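Local coordinates for protein Succinylglutamatedesuccinylase/aspartoacylase (Rhodobacter sphaeroides 2.4.1, PDB 3CDX) that probably hydrolyses amide bonds other than peptide bonds as a metal-dependent deacylase of the succinylglutamate desuccinylase/aspartoacylase family, and holds a calcium ion here, at residues Gly64-Gly69 with Asp147-Gly152. Residues are numbered along the deposited sequence; the frame is centred on the assembly and turned at random.
With CA (calcium ion), chain G.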
loop_
_atom_site.group_PDB
_atom_site.type_symbol
_atom_site.label_atom_id
_atom_site.label_comp_id
_atom_site.label_asym_id
_atom_site.label_seq_id
_atom_site.Cartn_x
_atom_site.Cartn_y
_atom_site.Cartn_z
ATOM N N GLY A 64 -2.684 -20.172 -2.269
ATOM C CA GLY A 64 -3.736 -19.726 -3.169
ATOM C C GLY A 64 -3.402 -19.859 -4.650
ATOM O O GLY A 64 -4.323 -19.997 -5.480
ATOM N N ASP A 65 -2.110 -19.819 -4.972
ATOM C CA ASP A 65 -1.631 -19.869 -6.368
ATOM C C ASP A 65 -1.225 -21.280 -6.842
ATOM O O ASP A 65 -0.558 -21.439 -7.851
ATOM C CB ASP A 65 -0.462 -18.882 -6.590
ATOM C CG ASP A 65 0.758 -19.175 -5.708
ATOM O OD1 ASP A 65 0.679 -19.941 -4.724
ATOM O OD2 ASP A 65 1.813 -18.591 -5.984
ATOM N N GLU A 66 -1.597 -22.302 -6.090
ATOM C CA GLU A 66 -1.254 -23.656 -6.496
ATOM C C GLU A 66 -2.546 -24.344 -6.866
ATOM O O GLU A 66 -3.279 -24.742 -5.994
ATOM C CB GLU A 66 -0.505 -24.340 -5.378
ATOM C CG GLU A 66 0.773 -23.622 -5.120
ATOM C CD GLU A 66 1.524 -24.122 -3.930
ATOM O OE1 GLU A 66 1.153 -25.202 -3.389
ATOM O OE2 GLU A 66 2.472 -23.396 -3.532
ATOM N N TYR A 67 -2.794 -24.440 -8.182
ATOM C CA TYR A 67 -4.124 -24.714 -8.773
ATOM C C TYR A 67 -4.528 -26.168 -8.909
ATOM O O TYR A 67 -5.727 -26.495 -8.819
ATOM C CB TYR A 67 -4.214 -24.095 -10.175
ATOM C CG TYR A 67 -3.740 -22.662 -10.233
ATOM C CD1 TYR A 67 -4.344 -21.654 -9.441
ATOM C CD2 TYR A 67 -2.698 -22.304 -11.089
ATOM C CE1 TYR A 67 -3.888 -20.325 -9.514
ATOM C CE2 TYR A 67 -2.211 -21.005 -11.151
ATOM C CZ TYR A 67 -2.809 -20.015 -10.388
ATOM O OH TYR A 67 -2.258 -18.736 -10.491
ATOM N N GLU A 68 -3.539 -27.045 -9.142
ATOM C CA GLU A 68 -3.875 -28.412 -9.571
ATOM C C GLU A 68 -4.688 -29.195 -8.529
ATOM O O GLU A 68 -5.656 -29.893 -8.880
ATOM C CB GLU A 68 -2.608 -29.157 -10.043
ATOM C CG GLU A 68 -2.173 -28.748 -11.447
ATOM C CD GLU A 68 -1.596 -27.318 -11.566
ATOM O OE1 GLU A 68 -1.560 -26.519 -10.597
ATOM O OE2 GLU A 68 -1.185 -26.981 -12.686
ATOM N N GLY A 69 -4.344 -29.034 -7.240
ATOM C CA GLY A 69 -5.171 -29.626 -6.159
ATOM C C GLY A 69 -6.574 -29.036 -6.072
ATOM O O GLY A 69 -7.541 -29.744 -5.803
ATOM N N ASP A 147 -1.750 -33.904 0.404
ATOM C CA ASP A 147 -1.791 -32.452 0.387
ATOM C C ASP A 147 -1.225 -32.001 -0.958
ATOM O O ASP A 147 -0.040 -32.218 -1.281
ATOM C CB ASP A 147 -1.054 -31.881 1.643
ATOM C CG ASP A 147 -1.175 -30.358 1.773
ATOM O OD1 ASP A 147 -2.191 -29.744 1.320
ATOM O OD2 ASP A 147 -0.200 -29.778 2.296
ATOM N N MET A 148 -2.104 -31.451 -1.788
ATOM C CA MET A 148 -1.731 -31.145 -3.168
ATOM C C MET A 148 -1.155 -29.714 -3.394
ATOM O O MET A 148 -1.841 -28.676 -3.207
ATOM C CB MET A 148 -2.942 -31.401 -4.076
ATOM C CG MET A 148 -3.513 -32.868 -4.004
ATOM S SD MET A 148 -4.817 -33.337 -5.182
ATOM C CE MET A 148 -3.909 -33.607 -6.672
ATOM N N HIS A 149 0.096 -29.686 -3.837
ATOM C CA HIS A 149 0.827 -28.466 -4.054
ATOM C C HIS A 149 1.372 -28.390 -5.476
ATOM O O HIS A 149 1.342 -29.391 -6.229
ATOM C CB HIS A 149 1.988 -28.383 -3.033
ATOM C CG HIS A 149 1.525 -28.124 -1.629
ATOM N ND1 HIS A 149 1.513 -26.865 -1.064
ATOM C CD2 HIS A 149 1.016 -28.959 -0.695
ATOM C CE1 HIS A 149 1.023 -26.931 0.159
ATOM N NE2 HIS A 149 0.730 -28.195 0.417
ATOM N N THR A 150 1.886 -27.205 -5.815
ATOM C CA THR A 150 2.704 -26.966 -6.995
ATOM C C THR A 150 3.704 -25.898 -6.561
ATOM O O THR A 150 3.657 -25.449 -5.407
ATOM C CB THR A 150 1.902 -26.402 -8.198
ATOM O OG1 THR A 150 1.541 -25.029 -7.940
ATOM C CG2 THR A 150 0.642 -27.213 -8.492
ATOM N N ALA A 151 4.580 -25.467 -7.473
ATOM C CA ALA A 151 5.559 -24.422 -7.128
ATOM C C ALA A 151 5.009 -22.994 -7.239
ATOM O O ALA A 151 5.749 -22.032 -7.011
ATOM C CB ALA A 151 6.821 -24.582 -7.942
ATOM N N GLY A 152 3.715 -22.872 -7.579
ATOM C CA GLY A 152 3.015 -21.590 -7.631
ATOM C C GLY A 152 3.679 -20.637 -8.614
ATOM O O GLY A 152 3.928 -21.002 -9.780
HETATM CA CA CA G . 2.728 -25.035 -1.783
HETATM O O HOH W 1 -0.275 -24.242 -9.751
HETATM O O HOH W 2 -1.365 -25.597 -2.063
HETATM O O HOH W 3 -3.586 -27.037 -4.750
#
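The Glu66 carboxylate and the His149 ring meet at a calcium ion, their planes 64° apart. Glu66 chelates the metal through both oxygens, OE1 at 2.3 Å and OE2 at 2.4 Å, and His149 binds it through ND1, also at 2.3 Å; His63 completes the protein ligands. A His-x-x-Glu pair (His63, Glu66) with a later histidine is the metal-binding set of the M14 zinc carboxypeptidase-like fold, so calcium probably occupies the zinc position. At the edge of the imidazole, in its plane, lies the carbonyl O of Asp147. NE2 sends its proton, within the ring plane, to Asp147 OD2 (2.6 Å), from above the carboxylate plane; together with the metal bond, this second-shell bond holds the ring's rotation and probably makes ND1 a stronger donor to the metal. The Tyr67 ring takes Asp65 O over the centre of one face. The extended Glu66 chain passes alongside Thr150, its CG against OG1, and the backbone N of Thr150 gives OE1 a weak hydrogen bond (3.2 Å). With OG1 set between its own backbone N and carbonyl carbon (chi1 72°), Thr150 closes an ST turn onto Gly152 N and shares a water with Tyr67 N and Glu68 OE1. Its CG2 is turned to Glu68 OE1, 3.1 Å away, while Glu68 OE2 accepts from Asn222 N. An alanine in place of this threonine is likely to leave Gly152 N and this water without a hydroxyl partner. A second water joins Glu66 O to Met148 O, and Gly69 CA packs on Met148 CB at 3.5 Å. The wholly buried contact lies where the loop into helix 68-79 meets the end of strand 144-148, flanked by parallel strands 55-60 and 209-214; Met148 extends among helices 68-79 and 223-239.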